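Local coordinates for protein glutamate--cysteine ligase GshA (Methylobacillus flagellatus KT, PDB 3K1T) that is a putative gamma-glutamylcysteine synthetase, which would probably ligate glutamate to cysteine, the first step of glutathione synthesis, at residues H6-L11 with F334-D339; A161-L166 with L191-I196. One frame throughout, in Å; residues are numbered along the deposited sequence.

Interaction 1 of 2, residues H6-L11 with F334-D339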
ATOM      1  N   HIS A   6       9.549 -25.817   8.045  1.00 11.79           N
ATOM      2  CA  HIS A   6       9.641 -25.805   9.506  1.00 11.61           C
ATOM      3  C   HIS A   6      11.088 -25.941   9.937  1.00 11.64           C
ATOM      4  O   HIS A   6      11.892 -26.614   9.267  1.00 11.51           O
ATOM      5  CB  HIS A   6       8.810 -26.968  10.100  1.00 11.20           C
ATOM      6  CG  HIS A   6       7.345 -26.834   9.821  1.00 12.00           C
ATOM      7  ND1 HIS A   6       6.562 -25.885  10.435  1.00 15.53           N
ATOM      8  CD2 HIS A   6       6.557 -27.435   8.895  1.00 12.86           C
ATOM      9  CE1 HIS A   6       5.338 -25.943   9.936  1.00 14.10           C
ATOM     10  NE2 HIS A   6       5.306 -26.890   9.010  1.00 14.88           N
ATOM     11  N   LEU A   7      11.425 -25.329  11.064  1.00 11.90           N
ATOM     12  CA  LEU A   7      12.736 -25.522  11.667  1.00 13.23           C
ATOM     13  C   LEU A   7      12.978 -26.957  12.117  1.00 13.41           C
ATOM     14  O   LEU A   7      12.099 -27.601  12.703  1.00 14.29           O
ATOM     15  CB  LEU A   7      12.911 -24.575  12.873  1.00 13.20           C
ATOM     16  CG  LEU A   7      13.037 -23.088  12.620  1.00 14.15           C
ATOM     17  CD1 LEU A   7      12.928 -22.294  13.946  1.00 14.64           C
ATOM     18  CD2 LEU A   7      14.365 -22.772  11.922  1.00 10.79           C
ATOM     19  N   THR A   8      14.190 -27.442  11.917  1.00 13.66           N
ATOM     20  CA  THR A   8      14.556 -28.790  12.340  1.00 14.23           C
ATOM     21  C   THR A   8      15.477 -28.717  13.555  1.00 14.67           C
ATOM     22  O   THR A   8      16.297 -29.608  13.802  1.00 15.36           O
ATOM     23  CB  THR A   8      15.275 -29.545  11.172  1.00 13.75           C
ATOM     24  OG1 THR A   8      16.425 -28.801  10.766  1.00 13.38           O
ATOM     25  CG2 THR A   8      14.359 -29.732   9.997  1.00 14.72           C
ATOM     26  N   THR A   9      15.401 -27.621  14.288  1.00 15.13           N
ATOM     27  CA  THR A   9      16.199 -27.477  15.487  1.00 15.22           C
ATOM     28  C   THR A   9      15.261 -27.117  16.632  1.00 14.84           C
ATOM     29  O   THR A   9      14.295 -26.391  16.434  1.00 13.70           O
ATOM     30  CB  THR A   9      17.269 -26.359  15.341  1.00 15.07           C
ATOM     31  OG1 THR A   9      17.936 -26.231  16.590  1.00 17.42           O
ATOM     32  CG2 THR A   9      16.634 -24.978  15.013  1.00 14.39           C
ATOM     33  N   ALA A  10      15.575 -27.625  17.814  1.00 15.46           N
ATOM     34  CA  ALA A  10      14.867 -27.262  19.061  1.00 15.39           C
ATOM     35  C   ALA A  10      15.551 -26.089  19.758  1.00 14.20           C
ATOM     36  O   ALA A  10      14.994 -25.495  20.654  1.00 15.31           O
ATOM     37  CB  ALA A  10      14.794 -28.477  20.007  1.00 15.20           C
ATOM     38  N   LEU A  11      16.746 -25.711  19.318  1.00 14.43           N
ATOM     39  CA  LEU A  11      17.444 -24.584  19.918  0.50 14.20           C
ATOM     40  C   LEU A  11      16.990 -23.293  19.227  1.00 13.94           C
ATOM     41  O   LEU A  11      17.563 -22.856  18.224  1.00 12.83           O
ATOM     42  CB  LEU A  11      18.951 -24.795  19.857  0.50 14.70           C
ATOM     43  CG  LEU A  11      19.731 -23.911  20.840  0.50 15.57           C
ATOM     44  CD1 LEU A  11      21.160 -24.407  20.976  0.50 15.80           C
ATOM     45  CD2 LEU A  11      19.703 -22.447  20.446  0.50 11.15           C
ATOM     46  N   PHE A 334      18.140 -23.532   9.379  1.00 11.69           N
ATOM     47  CA  PHE A 334      17.576 -24.838   9.740  1.00 12.45           C
ATOM     48  C   PHE A 334      16.140 -24.987   9.270  1.00 12.43           C
ATOM     49  O   PHE A 334      15.485 -25.965   9.600  1.00 13.36           O
ATOM     50  CB  PHE A 334      17.693 -25.105  11.246  1.00 13.05           C
ATOM     51  CG  PHE A 334      19.106 -25.128  11.715  1.00 12.18           C
ATOM     52  CD1 PHE A 334      19.980 -26.082  11.240  1.00 16.15           C
ATOM     53  CD2 PHE A 334      19.590 -24.149  12.540  1.00 14.94           C
ATOM     54  CE1 PHE A 334      21.316 -26.096  11.640  1.00 18.04           C
ATOM     55  CE2 PHE A 334      20.917 -24.157  12.950  1.00 14.08           C
ATOM     56  CZ  PHE A 334      21.782 -25.138  12.491  1.00 15.02           C
ATOM     57  N   GLU A 335      15.655 -24.063   8.445  1.00 11.24           N
ATOM     58  CA  GLU A 335      14.325 -24.247   7.870  1.00 10.86           C
ATOM     59  C   GLU A 335      14.404 -25.322   6.772  1.00 11.30           C
ATOM     60  O   GLU A 335      15.342 -25.314   5.966  1.00 11.80           O
ATOM     61  CB  GLU A 335      13.795 -22.935   7.301  1.00 11.20           C
ATOM     62  CG  GLU A 335      13.628 -21.848   8.341  1.00 10.45           C
ATOM     63  CD  GLU A 335      12.807 -20.659   7.810  1.00 12.99           C
ATOM     64  OE1 GLU A 335      11.572 -20.803   7.669  1.00 13.31           O
ATOM     65  OE2 GLU A 335      13.407 -19.614   7.494  1.00 13.21           O
ATOM     66  N   HIS A 336      13.454 -26.245   6.772  1.00 11.00           N
ATOM     67  CA  HIS A 336      13.375 -27.287   5.776  1.00 11.26           C
ATOM     68  C   HIS A 336      11.938 -27.437   5.274  1.00 12.22           C
ATOM     69  O   HIS A 336      10.969 -27.418   6.052  1.00 10.33           O
ATOM     70  CB  HIS A 336      13.755 -28.644   6.361  1.00 12.70           C
ATOM     71  CG  HIS A 336      15.214 -28.849   6.586  1.00 12.34           C
ATOM     72  ND1 HIS A 336      15.912 -28.212   7.594  1.00 15.06           N
ATOM     73  CD2 HIS A 336      16.106 -29.650   5.949  1.00 15.22           C
ATOM     74  CE1 HIS A 336      17.173 -28.628   7.574  1.00 14.96           C
ATOM     75  NE2 HIS A 336      17.322 -29.484   6.574  1.00 13.90           N
ATOM     76  N   LEU A 337      11.819 -27.671   3.976  1.00 12.93           N
ATOM     77  CA  LEU A 337      10.587 -28.175   3.382  1.00 13.09           C
ATOM     78  C   LEU A 337      10.813 -29.657   3.153  1.00 13.81           C
ATOM     79  O   LEU A 337      11.479 -30.071   2.203  1.00 13.16           O
ATOM     80  CB  LEU A 337      10.268 -27.449   2.061  1.00 13.25           C
ATOM     81  CG  LEU A 337       8.900 -27.783   1.441  1.00 13.14           C
ATOM     82  CD1 LEU A 337       7.781 -27.071   2.232  1.00 16.12           C
ATOM     83  CD2 LEU A 337       8.912 -27.374  -0.094  1.00 17.02           C
ATOM     84  N   LYS A 338      10.288 -30.457   4.072  1.00 14.97           N
ATOM     85  CA  LYS A 338      10.547 -31.877   4.123  1.00 16.45           C
ATOM     86  C   LYS A 338      12.052 -32.095   4.166  1.00 17.19           C
ATOM     87  O   LYS A 338      12.679 -31.605   5.071  1.00 18.57           O
ATOM     88  CB  LYS A 338       9.834 -32.618   2.984  1.00 17.16           C
ATOM     89  CG  LYS A 338       9.698 -34.121   3.256  1.00 20.11           C
ATOM     90  CD  LYS A 338       8.707 -34.809   2.328  1.00 23.38           C
ATOM     91  CE  LYS A 338       8.717 -36.314   2.587  1.00 24.84           C
ATOM     92  NZ  LYS A 338       7.713 -37.010   1.740  1.00 28.07           N
ATOM     93  N   ASP A 339      12.639 -32.740   3.175  1.00 17.86           N
ATOM     94  CA  ASP A 339      14.085 -32.991   3.191  0.50 18.22           C
ATOM     95  C   ASP A 339      14.947 -31.847   2.639  1.00 18.40           C
ATOM     96  O   ASP A 339      16.160 -31.915   2.732  1.00 18.12           O
ATOM     97  CB  ASP A 339      14.389 -34.253   2.403  0.50 18.96           C
ATOM     98  CG  ASP A 339      13.791 -34.224   1.012  0.50 19.94           C
ATOM     99  OD1 ASP A 339      12.596 -33.866   0.863  0.50 19.28           O
ATOM    100  OD2 ASP A 339      14.538 -34.549   0.069  0.50 26.64           O
TER
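The carbonyl oxygen of F334 is gripped by three donors. T8 N reaches F334 O at 3.0 Å, tilted from the carbonyl plane; T8 OG1 comes to F334 O at 3.2 Å within that plane, on a lone pair; and H336 ND1 approaches F334 O at 3.0 Å from well above it. Because a carbonyl oxygen can only accept, H336 ND1 must carry the hydrogen; F334 O lies in the ring plane, so the bond helps set the ring's rotation. T8 can donate twice because its hydroxyl sits between backbone N and carbonyl carbon (chi1 58°), turned to the same side as its own N-H. Two residues back, H6 and H336 form the antiparallel hydrogen-bonded pair, H6 N to H336 O at 2.9 Å and H336 N to H6 O at 3.0 Å; between it and T8, L7 and E335 are the non-hydrogen-bonded pair, where L7 CD2 leans on the aliphatic E335 CG at 3.8 Å. The carboxylate of E335 is held elsewhere, OE1 by the hydroxyl of Y358. Beside the H336 ring the T8 methyl, CG2, lies obliquely, the two side chains crossing near a right angle. Beyond the paired residues T9 CG2 meets F334 CB and CD2, both at 3.9 Å, while T9 OG1 turns back to accept from L11 N in an ST turn. The whole is a two-residue antiparallel beta ladder: strand 6-7 is added to strand 335-337, whose other side pairs with strand 340-349 of the large antiparallel sheet.

Interaction 2 of 2, residues A161-L166 with L191-I196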
ATOM      1  N   ALA A 161      21.747  12.636 -28.007  1.00 15.05           N
ATOM      2  CA  ALA A 161      21.834  13.903 -27.198  1.00 16.58           C
ATOM      3  C   ALA A 161      21.601  13.758 -25.677  1.00 17.91           C
ATOM      4  O   ALA A 161      20.733  14.441 -25.063  1.00 22.07           O
ATOM      5  CB  ALA A 161      20.813  14.929 -27.727  1.00 16.87           C
ATOM      6  N   ASN A 162      22.342  12.887 -25.064  1.00 15.97           N
ATOM      7  CA  ASN A 162      22.231  12.693 -23.614  1.00 15.37           C
ATOM      8  C   ASN A 162      20.906  12.111 -23.083  1.00 15.09           C
ATOM      9  O   ASN A 162      20.637  12.191 -21.894  1.00 13.84           O
ATOM     10  CB  ASN A 162      22.658  13.931 -22.820  1.00 14.97           C
ATOM     11  CG  ASN A 162      24.114  14.296 -23.067  1.00 15.50           C
ATOM     12  OD1 ASN A 162      24.891  13.440 -23.506  1.00 13.90           O
ATOM     13  ND2 ASN A 162      24.487  15.557 -22.809  1.00 12.63           N
ATOM     14  N   ARG A 163      20.163  11.446 -23.953  1.00 14.97           N
ATOM     15  CA  ARG A 163      18.968  10.725 -23.535  1.00 14.91           C
ATOM     16  C   ARG A 163      18.953   9.334 -24.169  1.00 14.59           C
ATOM     17  O   ARG A 163      19.406   9.139 -25.314  1.00 13.83           O
ATOM     18  CB  ARG A 163      17.736  11.512 -23.978  1.00 15.17           C
ATOM     19  CG  ARG A 163      17.670  12.941 -23.423  1.00 16.56           C
ATOM     20  CD  ARG A 163      16.312  13.606 -23.793  1.00 18.50           C
ATOM     21  NE  ARG A 163      15.197  13.016 -23.035  1.00 17.41           N
ATOM     22  CZ  ARG A 163      14.900  13.310 -21.768  1.00 18.37           C
ATOM     23  NH1 ARG A 163      15.627  14.169 -21.078  1.00 18.18           N
ATOM     24  NH2 ARG A 163      13.865  12.712 -21.168  1.00 20.76           N
ATOM     25  N   LEU A 164      18.411   8.363 -23.451  1.00 14.60           N
ATOM     26  CA  LEU A 164      18.126   7.059 -24.039  1.00 16.04           C
ATOM     27  C   LEU A 164      16.704   7.044 -24.578  1.00 17.02           C
ATOM     28  O   LEU A 164      15.790   7.482 -23.887  1.00 18.22           O
ATOM     29  CB  LEU A 164      18.286   5.950 -23.016  1.00 15.71           C
ATOM     30  CG  LEU A 164      19.662   5.787 -22.402  1.00 17.14           C
ATOM     31  CD1 LEU A 164      19.645   4.466 -21.551  1.00 17.09           C
ATOM     32  CD2 LEU A 164      20.804   5.784 -23.487  1.00 14.03           C
ATOM     33  N   GLU A 165      16.529   6.534 -25.793  1.00 17.33           N
ATOM     34  CA  GLU A 165      15.225   6.461 -26.430  0.50 18.34           C
ATOM     35  C   GLU A 165      14.991   5.087 -27.082  1.00 17.78           C
ATOM     36  O   GLU A 165      15.955   4.316 -27.343  1.00 17.15           O
ATOM     37  CB  GLU A 165      15.101   7.601 -27.455  0.50 19.51           C
ATOM     38  CG  GLU A 165      14.731   8.973 -26.799  0.50 23.02           C
ATOM     39  CD  GLU A 165      15.224  10.155 -27.590  0.50 27.96           C
ATOM     40  OE1 GLU A 165      15.616   9.941 -28.765  0.50 30.86           O
ATOM     41  OE2 GLU A 165      15.238  11.291 -27.043  0.50 27.27           O
ATOM     42  N   LEU A 166      13.718   4.794 -27.320  1.00 17.07           N
ATOM     43  CA  LEU A 166      13.273   3.671 -28.169  1.00 17.34           C
ATOM     44  C   LEU A 166      12.344   4.291 -29.211  1.00 18.34           C
ATOM     45  O   LEU A 166      12.108   5.500 -29.188  1.00 18.30           O
ATOM     46  CB  LEU A 166      12.528   2.599 -27.347  1.00 17.28           C
ATOM     47  CG  LEU A 166      13.277   1.977 -26.184  1.00 15.63           C
ATOM     48  CD1 LEU A 166      12.330   1.023 -25.370  1.00 14.87           C
ATOM     49  CD2 LEU A 166      14.550   1.271 -26.666  1.00 12.97           C
ATOM     50  N   LEU A 191      23.777  11.090 -18.630  1.00 15.35           N
ATOM     51  CA  LEU A 191      22.445  11.229 -19.200  1.00 14.45           C
ATOM     52  C   LEU A 191      21.633  12.310 -18.485  1.00 17.05           C
ATOM     53  O   LEU A 191      21.848  12.580 -17.283  1.00 16.88           O
ATOM     54  CB  LEU A 191      21.683   9.901 -19.144  1.00 15.31           C
ATOM     55  CG  LEU A 191      22.222   8.697 -19.938  1.00 13.20           C
ATOM     56  CD1 LEU A 191      21.448   7.355 -19.528  1.00 12.47           C
ATOM     57  CD2 LEU A 191      22.110   8.978 -21.432  1.00 11.84           C
ATOM     58  N   GLU A 192      20.677  12.892 -19.214  1.00 17.68           N
ATOM     59  CA  GLU A 192      19.682  13.809 -18.628  1.00 19.08           C
ATOM     60  C   GLU A 192      18.618  13.096 -17.766  1.00 20.61           C
ATOM     61  O   GLU A 192      18.086  13.697 -16.837  1.00 20.80           O
ATOM     62  CB  GLU A 192      18.947  14.589 -19.717  1.00 18.75           C
ATOM     63  CG  GLU A 192      19.818  15.492 -20.500  1.00 20.49           C
ATOM     64  CD  GLU A 192      19.106  16.197 -21.655  1.00 20.77           C
ATOM     65  OE1 GLU A 192      17.859  16.046 -21.859  1.00 19.93           O
ATOM     66  OE2 GLU A 192      19.822  16.922 -22.362  1.00 21.01           O
ATOM     67  N   GLN A 193      18.306  11.854 -18.096  1.00 20.19           N
ATOM     68  CA  GLN A 193      17.307  11.063 -17.378  1.00 20.56           C
ATOM     69  C   GLN A 193      17.904  10.469 -16.108  1.00 21.35           C
ATOM     70  O   GLN A 193      19.055  10.028 -16.100  1.00 22.76           O
ATOM     71  CB  GLN A 193      16.848   9.922 -18.267  1.00 19.85           C
ATOM     72  CG  GLN A 193      16.074  10.349 -19.483  1.00 19.54           C
ATOM     73  CD  GLN A 193      16.418   9.531 -20.718  1.00 17.78           C
ATOM     74  OE1 GLN A 193      17.606   9.215 -20.969  1.00 16.65           O
ATOM     75  NE2 GLN A 193      15.405   9.193 -21.504  1.00 15.79           N
ATOM     76  N   SER A 194      17.136  10.431 -15.029  1.00 20.27           N
ATOM     77  CA  SER A 194      17.621   9.798 -13.808  1.00 20.57           C
ATOM     78  C   SER A 194      17.632   8.300 -13.890  1.00 18.70           C
ATOM     79  O   SER A 194      16.683   7.694 -14.429  1.00 18.12           O
ATOM     80  CB  SER A 194      16.747  10.205 -12.631  1.00 22.15           C
ATOM     81  OG  SER A 194      16.874  11.606 -12.465  1.00 27.20           O
ATOM     82  N   LEU A 195      18.711   7.699 -13.397  1.00 17.05           N
ATOM     83  CA  LEU A 195      18.756   6.278 -13.211  1.00 16.47           C
ATOM     84  C   LEU A 195      18.175   5.929 -11.826  1.00 16.09           C
ATOM     85  O   LEU A 195      18.351   6.701 -10.861  1.00 14.27           O
ATOM     86  CB  LEU A 195      20.181   5.748 -13.303  1.00 17.36           C
ATOM     87  CG  LEU A 195      20.922   5.877 -14.649  1.00 18.35           C
ATOM     88  CD1 LEU A 195      22.364   5.410 -14.448  1.00 18.63           C
ATOM     89  CD2 LEU A 195      20.256   5.051 -15.756  1.00 18.70           C
ATOM     90  N   ILE A 196      17.496   4.787 -11.761  1.00 14.54           N
ATOM     91  CA  ILE A 196      16.919   4.264 -10.528  1.00 15.16           C
ATOM     92  C   ILE A 196      17.418   2.839 -10.332  1.00 15.54           C
ATOM     93  O   ILE A 196      17.129   1.962 -11.137  1.00 16.45           O
ATOM     94  CB  ILE A 196      15.375   4.249 -10.560  1.00 15.91           C
ATOM     95  CG1 ILE A 196      14.815   5.654 -10.850  1.00 16.94           C
ATOM     96  CG2 ILE A 196      14.825   3.633  -9.219  1.00 13.95           C
ATOM     97  CD1 ILE A 196      13.368   5.701 -11.353  1.00 19.25           C
TER
HETATM   98  O   HOH W   1      18.910  16.152 -25.080  1.00 31.82           O
HETATM   99  O   HOH W   2      22.378  17.333 -21.735  1.00 20.02           O
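The side-chain amide of Q193 bonds to both backbone polar groups of L164. Q193 OE1 accepts from L164 N at 2.7 Å, and Q193 NE2 donates to L164 O at 3.0 Å; each bond lies in the carbonyl plane of its acceptor, on a lone pair. The amide thus pairs with L164 as the N-H and C=O of a single residue in an adjacent strand would, and the bend at chi2 (141°) turns it to that edge. NE2 has a second acceptor in S171 O. Backbone pairing is limited to E192 N, which meets N162 O at 2.8 Å in an almost straight bond. From there the extended E192 chain brings its carboxylate OE1 to R163 NH1 at 3.0 Å, through the anti lone pair. The oxygen lies near the guanidinium plane, though the carboxylate is turned 59° from it. Q193 CG lies over one face of the guanidinium, offset toward its rim at NH2, which forms a salt bridge with D170. The other carboxylate oxygen, E192 OE2, accepts from two waters, one of which accepts in turn from N162 ND2, while N162 OD1 is bonded to R159. L164 and L191 cross at about a right angle, L164 CG against L191 CD1 at 3.7 Å. L164 also touches L99 and I101, and L191 touches I174. Buried L164 and Q193 thus meet apolar and amide-to-backbone contacts, while E192, the exposed member of the salt bridge, is hydrated. R163, between E192 and D170, probably has its charge stabilised, and both polar atoms of the Q193 amide are satisfied.

In the fold
The two contacts lie on opposite sides of the chain's centre, their centres 48 Å apart and their nearest atoms about 29 Å apart, and they belong to different sheets. Interaction 1 closes a very long loop, joining a strand near the N-terminus to strand 335-337 in the seven-stranded antiparallel sheet that also holds strands 45-52 and 340-349. Interaction 2 is local and falls wholly within that loop: its segments are 25 residues apart and belong to the mixed sheet, where strand 163-166 pairs with 151-160 and strand 194-196 with 173-177. One contact thus joins parts of the chain more than 320 residues apart, whereas the other links strand 163-166 to the nearby loop leading into strand 194-196.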